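Local structure of CofB (Escherichia coli, 5AX6) at residues Asp124-Val129 / Val142-Thr147; Ile175-Ile180 / Leu225-Asn230. The protein serves as the minor pilin subunit of the CFA/III type IVb pilus, forms a homotrimer and probably takes part in pilus assembly. All coordinates share one frame; numbering follows the deposited sequence.

Contact 1: Asp124-Val129 / Val142-Thr147; sequences DRIDFV and VDFILT
Asp127 and Asp143 face each other as a hydrogen-bonded antiparallel pair, each backbone N giving a bond to the other's carbonyl O (both N to O distances 2.9 Å). Both carboxylates rise on the same side of the sheet, their nearest oxygens, the two OD2 atoms, 4.8 Å apart, and a water reaches both of these oxygens. Their like charges are probably offset by arginines: Arg125 grips Asp127 side-on, NE to OD1 at 2.9 Å through the syn lone pair and NH2 to OD2, with the extended arginine chain bringing the guanidinium edge to the carboxylate; its NH1 bonds Ala190 O; Asp143 is paired with Arg141 and is also bonded by Ser226. Further along, the strands are joined at a classic beta bulge, where Asp124 and Arg125 both face Ile145: Asp124 N meets Ile145 O at 2.8 Å, and Ile145 N bonds to Arg125 O.

The other side of the sheet is apolar. Ile126 runs alongside Phe144, its CG1 3.7 Å from ring atom CD1, while Val142 CG1 touches Ile126 CG2 and Phe128. Holding CG1 anti to the backbone N (chi1 -175°), Val142 sets this methyl at the edge of the Phe128 ring, 3.9 Å from CE1.

This apolar side packs on helix 4-25, where Phe144 meets Ile18, Ile21 and Val22 and Phe128 meets Val25. The hairpin of strands 121-130 and 139-148 is flanked by strands 75-76 and 220-227.

Contact 2: Ile175-Ile180 / Leu225-Asn230; sequences ISFKDI and LSIDPN
Ser226 O draws the chain of Phe177-Lys178 against strand 220-227 through two neighbouring residues: Lys178 N donates to it at 2.8 Å in a rather bent bond (144° at the hydrogen), and Phe177 CA makes a CA-H...O contact with the same oxygen. Lys178 N approaches 26° out of the carbonyl plane, whereas the next bond, from Ser226 N to Asp179 O, is straighter but longer at 3.1 Å. At the loop end, a bridging water donates to Ser176 O and accepts from Asp228 N.

Beside these bonds, Phe177, Ile180, Leu225 and Ile227 form an apolar cluster. The Phe177 ring crosses Leu225 and Ile227: its CD1 comes within 3.4 Å of Ile227 CD1, and its CE1 lies 3.8 Å from Leu225 CD1. Leu225 CD2 sits over one face of this ring and also packs on Ile180 CG1 at 3.7 Å, so this one branch serves both neighbours. With chi1 at -53°, Phe177 keeps CG beside its own backbone N, and the ring ends nearer Leu225 and Ile227 than its CB direction suggests.

Helices 4-25 and 161-171 border this cluster, and Ser176 and Asp179 pack on Gln29 and Gln48 of a second subunit. Asp228 OD1 accepts from Asn230 N in an Asx turn just after the strand. A loop thus runs into antiparallel strand pairing, Ile180 opposite Leu225, in the type IV pilin sheet that packs on the N-terminal helix.

Overall arrangement
Contacts 1 and 2 are neighbouring parts of one antiparallel sheet in the pilin domain, their centres about 11 Å apart. They join where strand 139-148 of contact 1 lies beside strand 220-227 of contact 2: Phe144 O and Leu225 N are 2.8 Å apart, and Asp143 OD1 and Ser226 OG 2.6 Å apart, both probable hydrogen bonds. On the apolar side, Leu146 CD2 packs on Leu225 CD1 at 3.6 Å and Phe144 CE2 on Ile227 CG1, so both contacts feed one hydrophobic layer against helix 4-25. Contact 1 is a local hairpin within the sheet, while contact 2 brings together more distant parts of the chain and reaches a neighbouring subunit.

Contact 1: Asp124-Val129 / Val142-Thr147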
ATOM      1  N   ASP A 124       6.982 -34.578 -29.214  1.00 21.30           N
ATOM      2  CA  ASP A 124       7.943 -35.495 -29.813  1.00 22.12           C
ATOM      3  C   ASP A 124       9.332 -34.866 -29.952  1.00 19.88           C
ATOM      4  O   ASP A 124      10.348 -35.553 -30.021  1.00 22.33           O
ATOM      5  CB  ASP A 124       7.441 -35.946 -31.191  1.00 24.23           C
ATOM      6  CG  ASP A 124       8.201 -37.144 -31.719  1.00 32.15           C
ATOM      7  OD1 ASP A 124       8.379 -38.121 -30.954  1.00 33.26           O
ATOM      8  OD2 ASP A 124       8.628 -37.109 -32.892  1.00 30.10           O
ATOM      9  N   ARG A 125       9.364 -33.543 -29.982  1.00 18.48           N
ATOM     10  CA  ARG A 125      10.572 -32.844 -30.360  1.00 18.85           C
ATOM     11  C   ARG A 125      10.403 -31.362 -30.087  1.00 16.24           C
ATOM     12  O   ARG A 125       9.289 -30.831 -30.163  1.00 19.71           O
ATOM     13  CB  ARG A 125      10.865 -33.107 -31.841  1.00 21.46           C
ATOM     14  CG  ARG A 125      11.752 -32.106 -32.513  1.00 20.36           C
ATOM     15  CD  ARG A 125      11.939 -32.492 -33.973  1.00 20.05           C
ATOM     16  NE  ARG A 125      12.393 -31.354 -34.763  1.00 18.87           N
ATOM     17  CZ  ARG A 125      12.706 -31.426 -36.047  1.00 24.10           C
ATOM     18  NH1 ARG A 125      12.629 -32.592 -36.680  1.00 19.25           N
ATOM     19  NH2 ARG A 125      13.110 -30.337 -36.688  1.00 20.80           N
ATOM     20  N   ILE A 126      11.510 -30.718 -29.737  1.00 19.07           N
ATOM     21  CA  ILE A 126      11.536 -29.291 -29.440  1.00 18.68           C
ATOM     22  C   ILE A 126      12.632 -28.638 -30.251  1.00 19.42           C
ATOM     23  O   ILE A 126      13.748 -29.162 -30.331  1.00 21.50           O
ATOM     24  CB  ILE A 126      11.765 -29.028 -27.941  1.00 15.45           C
ATOM     25  CG1 ILE A 126      10.628 -29.647 -27.123  1.00 19.40           C
ATOM     26  CG2 ILE A 126      11.884 -27.527 -27.662  1.00 16.79           C
ATOM     27  CD1 ILE A 126      10.913 -29.694 -25.615  1.00 22.38           C
ATOM     28  N   ASP A 127      12.306 -27.507 -30.881  1.00 17.92           N
ATOM     29  CA  ASP A 127      13.272 -26.746 -31.666  1.00 18.53           C
ATOM     30  C   ASP A 127      13.492 -25.381 -31.020  1.00 17.15           C
ATOM     31  O   ASP A 127      12.549 -24.603 -30.940  1.00 18.27           O
ATOM     32  CB  ASP A 127      12.786 -26.531 -33.121  1.00 19.66           C
ATOM     33  CG  ASP A 127      12.685 -27.829 -33.929  1.00 26.51           C
ATOM     34  OD1 ASP A 127      12.921 -28.918 -33.366  1.00 22.57           O
ATOM     35  OD2 ASP A 127      12.345 -27.754 -35.140  1.00 26.08           O
ATOM     36  N   PHE A 128      14.718 -25.103 -30.576  1.00 15.33           N
ATOM     37  CA  PHE A 128      15.104 -23.781 -30.069  1.00 17.18           C
ATOM     38  C   PHE A 128      15.646 -22.965 -31.237  1.00 17.97           C
ATOM     39  O   PHE A 128      16.797 -23.157 -31.644  1.00 18.18           O
ATOM     40  CB  PHE A 128      16.185 -23.870 -28.984  1.00 16.45           C
ATOM     41  CG  PHE A 128      15.715 -24.445 -27.672  1.00 18.90           C
ATOM     42  CD1 PHE A 128      14.389 -24.372 -27.288  1.00 20.30           C
ATOM     43  CD2 PHE A 128      16.628 -25.037 -26.811  1.00 19.64           C
ATOM     44  CE1 PHE A 128      13.972 -24.903 -26.062  1.00 19.85           C
ATOM     45  CE2 PHE A 128      16.219 -25.566 -25.591  1.00 20.82           C
ATOM     46  CZ  PHE A 128      14.894 -25.499 -25.224  1.00 16.80           C
ATOM     47  N   VAL A 129      14.827 -22.070 -31.779  1.00 14.66           N
ATOM     48  CA  VAL A 129      15.216 -21.310 -32.971  1.00 19.20           C
ATOM     49  C   VAL A 129      16.163 -20.160 -32.607  1.00 19.75           C
ATOM     50  O   VAL A 129      15.782 -19.247 -31.879  1.00 20.27           O
ATOM     51  CB  VAL A 129      13.968 -20.769 -33.695  1.00 17.93           C
ATOM     52  CG1 VAL A 129      14.357 -19.976 -34.945  1.00 20.58           C
ATOM     53  CG2 VAL A 129      13.026 -21.928 -34.065  1.00 21.36           C
ATOM     54  N   VAL A 142      10.376 -20.844 -29.770  1.00 18.26           N
ATOM     55  CA  VAL A 142      10.431 -22.242 -29.348  1.00 16.67           C
ATOM     56  C   VAL A 142       9.316 -23.009 -30.031  1.00 19.19           C
ATOM     57  O   VAL A 142       8.140 -22.699 -29.851  1.00 17.45           O
ATOM     58  CB  VAL A 142      10.303 -22.403 -27.807  1.00 23.32           C
ATOM     59  CG1 VAL A 142      10.480 -23.871 -27.412  1.00 19.66           C
ATOM     60  CG2 VAL A 142      11.326 -21.532 -27.085  1.00 18.83           C
ATOM     61  N   ASP A 143       9.692 -24.008 -30.823  1.00 18.91           N
ATOM     62  CA  ASP A 143       8.718 -24.837 -31.524  1.00 16.09           C
ATOM     63  C   ASP A 143       8.566 -26.187 -30.837  1.00 18.82           C
ATOM     64  O   ASP A 143       9.560 -26.818 -30.503  1.00 19.44           O
ATOM     65  CB  ASP A 143       9.143 -25.067 -32.982  1.00 16.20           C
ATOM     66  CG  ASP A 143       9.052 -23.810 -33.837  1.00 22.25           C
ATOM     67  OD1 ASP A 143       8.321 -22.863 -33.458  1.00 21.00           O
ATOM     68  OD2 ASP A 143       9.702 -23.789 -34.909  1.00 21.84           O
ATOM     69  N   PHE A 144       7.323 -26.626 -30.669  1.00 16.42           N
ATOM     70  CA  PHE A 144       7.010 -27.934 -30.107  1.00 16.98           C
ATOM     71  C   PHE A 144       6.294 -28.765 -31.164  1.00 17.52           C
ATOM     72  O   PHE A 144       5.238 -28.364 -31.651  1.00 21.64           O
ATOM     73  CB  PHE A 144       6.125 -27.798 -28.861  1.00 15.88           C
ATOM     74  CG  PHE A 144       6.774 -27.054 -27.733  1.00 21.16           C
ATOM     75  CD1 PHE A 144       7.454 -27.738 -26.729  1.00 20.89           C
ATOM     76  CD2 PHE A 144       6.706 -25.669 -27.675  1.00 21.77           C
ATOM     77  CE1 PHE A 144       8.068 -27.050 -25.683  1.00 19.18           C
ATOM     78  CE2 PHE A 144       7.296 -24.975 -26.637  1.00 19.17           C
ATOM     79  CZ  PHE A 144       7.982 -25.665 -25.634  1.00 16.91           C
ATOM     80  N   ILE A 145       6.876 -29.900 -31.530  1.00 18.74           N
ATOM     81  CA  ILE A 145       6.248 -30.795 -32.496  1.00 19.77           C
ATOM     82  C   ILE A 145       5.488 -31.842 -31.708  1.00 22.73           C
ATOM     83  O   ILE A 145       6.076 -32.580 -30.914  1.00 21.36           O
ATOM     84  CB  ILE A 145       7.275 -31.466 -33.441  1.00 20.81           C
ATOM     85  CG1 ILE A 145       7.836 -30.442 -34.436  1.00 25.19           C
ATOM     86  CG2 ILE A 145       6.641 -32.619 -34.211  1.00 25.12           C
ATOM     87  CD1 ILE A 145       8.763 -29.424 -33.806  1.00 33.16           C
ATOM     88  N   LEU A 146       4.175 -31.858 -31.893  1.00 20.37           N
ATOM     89  CA  LEU A 146       3.303 -32.795 -31.194  1.00 22.66           C
ATOM     90  C   LEU A 146       2.895 -33.909 -32.136  1.00 25.60           C
ATOM     91  O   LEU A 146       2.359 -33.641 -33.207  1.00 28.64           O
ATOM     92  CB  LEU A 146       2.058 -32.087 -30.660  1.00 28.18           C
ATOM     93  CG  LEU A 146       2.187 -31.351 -29.324  1.00 29.64           C
ATOM     94  CD1 LEU A 146       3.446 -30.520 -29.309  1.00 31.79           C
ATOM     95  CD2 LEU A 146       0.951 -30.486 -29.086  1.00 36.30           C
ATOM     96  N   THR A 147       3.163 -35.151 -31.743  1.00 27.64           N
ATOM     97  CA  THR A 147       2.813 -36.287 -32.580  1.00 27.38           C
ATOM     98  C   THR A 147       1.414 -36.808 -32.241  1.00 36.69           C
ATOM     99  O   THR A 147       1.035 -36.912 -31.069  1.00 32.58           O
ATOM    100  CB  THR A 147       3.849 -37.411 -32.446  1.00 31.80           C
ATOM    101  OG1 THR A 147       3.494 -38.490 -33.317  1.00 42.73           O
ATOM    102  CG2 THR A 147       3.925 -37.912 -31.002  1.00 30.13           C
TER
HETATM  103  O   HOH W   1      10.631 -25.890 -36.333  1.00 21.58           O

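Contact 2: Ile175-Ile180 / Leu225-Asn230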
ATOM      1  N   ILE A 175      -0.161 -17.738 -21.959  1.00 25.12           N
ATOM      2  CA  ILE A 175       0.682 -17.892 -23.134  1.00 23.54           C
ATOM      3  C   ILE A 175      -0.194 -18.018 -24.352  1.00 25.32           C
ATOM      4  O   ILE A 175      -1.390 -18.274 -24.247  1.00 26.02           O
ATOM      5  CB  ILE A 175       1.603 -19.115 -23.044  1.00 23.86           C
ATOM      6  CG1 ILE A 175       0.778 -20.402 -22.988  1.00 25.46           C
ATOM      7  CG2 ILE A 175       2.534 -18.999 -21.851  1.00 35.92           C
ATOM      8  CD1 ILE A 175       1.589 -21.624 -23.395  1.00 36.90           C
ATOM      9  N   SER A 176       0.409 -17.844 -25.518  1.00 23.11           N
ATOM     10  CA  SER A 176      -0.341 -17.927 -26.750  1.00 23.85           C
ATOM     11  C   SER A 176       0.558 -18.482 -27.835  1.00 22.41           C
ATOM     12  O   SER A 176       1.782 -18.486 -27.707  1.00 21.55           O
ATOM     13  CB  SER A 176      -0.894 -16.554 -27.147  1.00 25.15           C
ATOM     14  OG  SER A 176       0.160 -15.638 -27.367  1.00 25.92           O
ATOM     15  N   PHE A 177      -0.051 -18.973 -28.899  1.00 19.62           N
ATOM     16  CA  PHE A 177       0.739 -19.532 -29.988  1.00 20.13           C
ATOM     17  C   PHE A 177       0.981 -18.502 -31.074  1.00 29.31           C
ATOM     18  O   PHE A 177       0.038 -17.882 -31.562  1.00 26.81           O
ATOM     19  CB  PHE A 177       0.043 -20.749 -30.570  1.00 23.51           C
ATOM     20  CG  PHE A 177      -0.318 -21.779 -29.539  1.00 25.25           C
ATOM     21  CD1 PHE A 177       0.675 -22.429 -28.819  1.00 26.51           C
ATOM     22  CD2 PHE A 177      -1.643 -22.112 -29.305  1.00 30.25           C
ATOM     23  CE1 PHE A 177       0.348 -23.385 -27.870  1.00 32.75           C
ATOM     24  CE2 PHE A 177      -1.979 -23.063 -28.359  1.00 28.88           C
ATOM     25  CZ  PHE A 177      -0.986 -23.699 -27.637  1.00 30.63           C
ATOM     26  N   LYS A 178       2.247 -18.328 -31.448  1.00 23.65           N
ATOM     27  CA  LYS A 178       2.605 -17.457 -32.558  1.00 27.57           C
ATOM     28  C   LYS A 178       1.941 -17.988 -33.824  1.00 26.14           C
ATOM     29  O   LYS A 178       1.370 -17.235 -34.615  1.00 28.15           O
ATOM     30  CB  LYS A 178       4.124 -17.383 -32.716  1.00 24.28           C
ATOM     31  CG  LYS A 178       4.589 -16.380 -33.767  1.00 29.11           C
ATOM     32  CD  LYS A 178       6.091 -16.474 -33.989  1.00 35.27           C
ATOM     33  CE  LYS A 178       6.558 -15.473 -35.032  1.00 36.97           C
ATOM     34  NZ  LYS A 178       6.628 -14.114 -34.441  1.00 49.89           N
ATOM     35  N   ASP A 179       2.011 -19.301 -34.001  1.00 24.01           N
ATOM     36  CA  ASP A 179       1.230 -19.970 -35.028  1.00 24.12           C
ATOM     37  C   ASP A 179       1.229 -21.468 -34.787  1.00 30.54           C
ATOM     38  O   ASP A 179       1.915 -21.986 -33.882  1.00 24.29           O
ATOM     39  CB  ASP A 179       1.753 -19.663 -36.442  1.00 27.88           C
ATOM     40  CG  ASP A 179       0.615 -19.494 -37.465  1.00 37.97           C
ATOM     41  OD1 ASP A 179      -0.383 -20.256 -37.411  1.00 34.89           O
ATOM     42  OD2 ASP A 179       0.704 -18.580 -38.311  1.00 39.80           O
ATOM     43  N   ILE A 180       0.445 -22.150 -35.609  1.00 23.20           N
ATOM     44  CA  ILE A 180       0.274 -23.588 -35.531  1.00 22.32           C
ATOM     45  C   ILE A 180       0.356 -24.135 -36.940  1.00 24.69           C
ATOM     46  O   ILE A 180      -0.407 -23.716 -37.799  1.00 24.31           O
ATOM     47  CB  ILE A 180      -1.079 -23.960 -34.910  1.00 24.23           C
ATOM     48  CG1 ILE A 180      -1.161 -23.435 -33.472  1.00 34.65           C
ATOM     49  CG2 ILE A 180      -1.296 -25.461 -34.983  1.00 22.48           C
ATOM     50  CD1 ILE A 180      -2.541 -23.553 -32.859  1.00 39.06           C
ATOM     51  N   LEU A 225       3.581 -26.355 -32.610  1.00 20.12           N
ATOM     52  CA  LEU A 225       3.129 -25.180 -31.883  1.00 20.64           C
ATOM     53  C   LEU A 225       4.315 -24.266 -31.640  1.00 23.25           C
ATOM     54  O   LEU A 225       5.313 -24.702 -31.057  1.00 19.76           O
ATOM     55  CB  LEU A 225       2.491 -25.563 -30.541  1.00 21.80           C
ATOM     56  CG  LEU A 225       1.385 -26.615 -30.522  1.00 26.89           C
ATOM     57  CD1 LEU A 225       0.972 -26.905 -29.077  1.00 26.13           C
ATOM     58  CD2 LEU A 225       0.194 -26.119 -31.318  1.00 29.80           C
ATOM     59  N   SER A 226       4.216 -23.012 -32.084  1.00 21.95           N
ATOM     60  CA  SER A 226       5.312 -22.053 -31.932  1.00 17.90           C
ATOM     61  C   SER A 226       5.012 -21.056 -30.826  1.00 17.86           C
ATOM     62  O   SER A 226       3.940 -20.455 -30.816  1.00 20.11           O
ATOM     63  CB  SER A 226       5.562 -21.284 -33.236  1.00 21.69           C
ATOM     64  OG  SER A 226       5.921 -22.163 -34.286  1.00 23.40           O
ATOM     65  N   ILE A 227       5.963 -20.881 -29.915  1.00 18.39           N
ATOM     66  CA  ILE A 227       5.826 -19.901 -28.834  1.00 19.78           C
ATOM     67  C   ILE A 227       6.928 -18.857 -28.917  1.00 20.88           C
ATOM     68  O   ILE A 227       8.101 -19.197 -29.092  1.00 18.49           O
ATOM     69  CB  ILE A 227       5.900 -20.548 -27.441  1.00 19.71           C
ATOM     70  CG1 ILE A 227       5.051 -21.821 -27.375  1.00 25.66           C
ATOM     71  CG2 ILE A 227       5.542 -19.514 -26.362  1.00 21.49           C
ATOM     72  CD1 ILE A 227       3.559 -21.578 -27.265  1.00 26.66           C
ATOM     73  N   ASP A 228       6.555 -17.589 -28.789  1.00 18.95           N
ATOM     74  CA  ASP A 228       7.528 -16.501 -28.688  1.00 17.98           C
ATOM     75  C   ASP A 228       7.902 -16.331 -27.220  1.00 19.59           C
ATOM     76  O   ASP A 228       7.084 -15.851 -26.446  1.00 19.81           O
ATOM     77  CB  ASP A 228       6.924 -15.198 -29.250  1.00 17.79           C
ATOM     78  CG  ASP A 228       7.876 -14.012 -29.185  1.00 27.68           C
ATOM     79  OD1 ASP A 228       8.980 -14.126 -28.601  1.00 23.37           O
ATOM     80  OD2 ASP A 228       7.499 -12.942 -29.717  1.00 25.35           O
ATOM     81  N   PRO A 229       9.128 -16.726 -26.823  1.00 17.96           N
ATOM     82  CA  PRO A 229       9.436 -16.657 -25.386  1.00 17.59           C
ATOM     83  C   PRO A 229       9.498 -15.234 -24.858  1.00 18.89           C
ATOM     84  O   PRO A 229       9.484 -15.048 -23.640  1.00 20.00           O
ATOM     85  CB  PRO A 229      10.819 -17.318 -25.292  1.00 21.65           C
ATOM     86  CG  PRO A 229      11.431 -17.061 -26.641  1.00 22.83           C
ATOM     87  CD  PRO A 229      10.287 -17.186 -27.609  1.00 18.16           C
ATOM     88  N   ASN A 230       9.596 -14.239 -25.740  1.00 18.86           N
ATOM     89  CA  ASN A 230       9.641 -12.854 -25.264  1.00 22.59           C
ATOM     90  C   ASN A 230       8.272 -12.190 -25.132  1.00 20.27           C
ATOM     91  O   ASN A 230       8.153 -11.105 -24.562  1.00 20.76           O
ATOM     92  CB  ASN A 230      10.526 -12.016 -26.186  1.00 26.47           C
ATOM     93  CG  ASN A 230      11.971 -12.474 -26.151  1.00 28.87           C
ATOM     94  OD1 ASN A 230      12.508 -12.749 -25.085  1.00 26.65           O
ATOM     95  ND2 ASN A 230      12.590 -12.603 -27.316  1.00 29.06           N
TER
HETATM   96  O   HOH W   2       3.835 -16.770 -28.367  1.00 19.50           O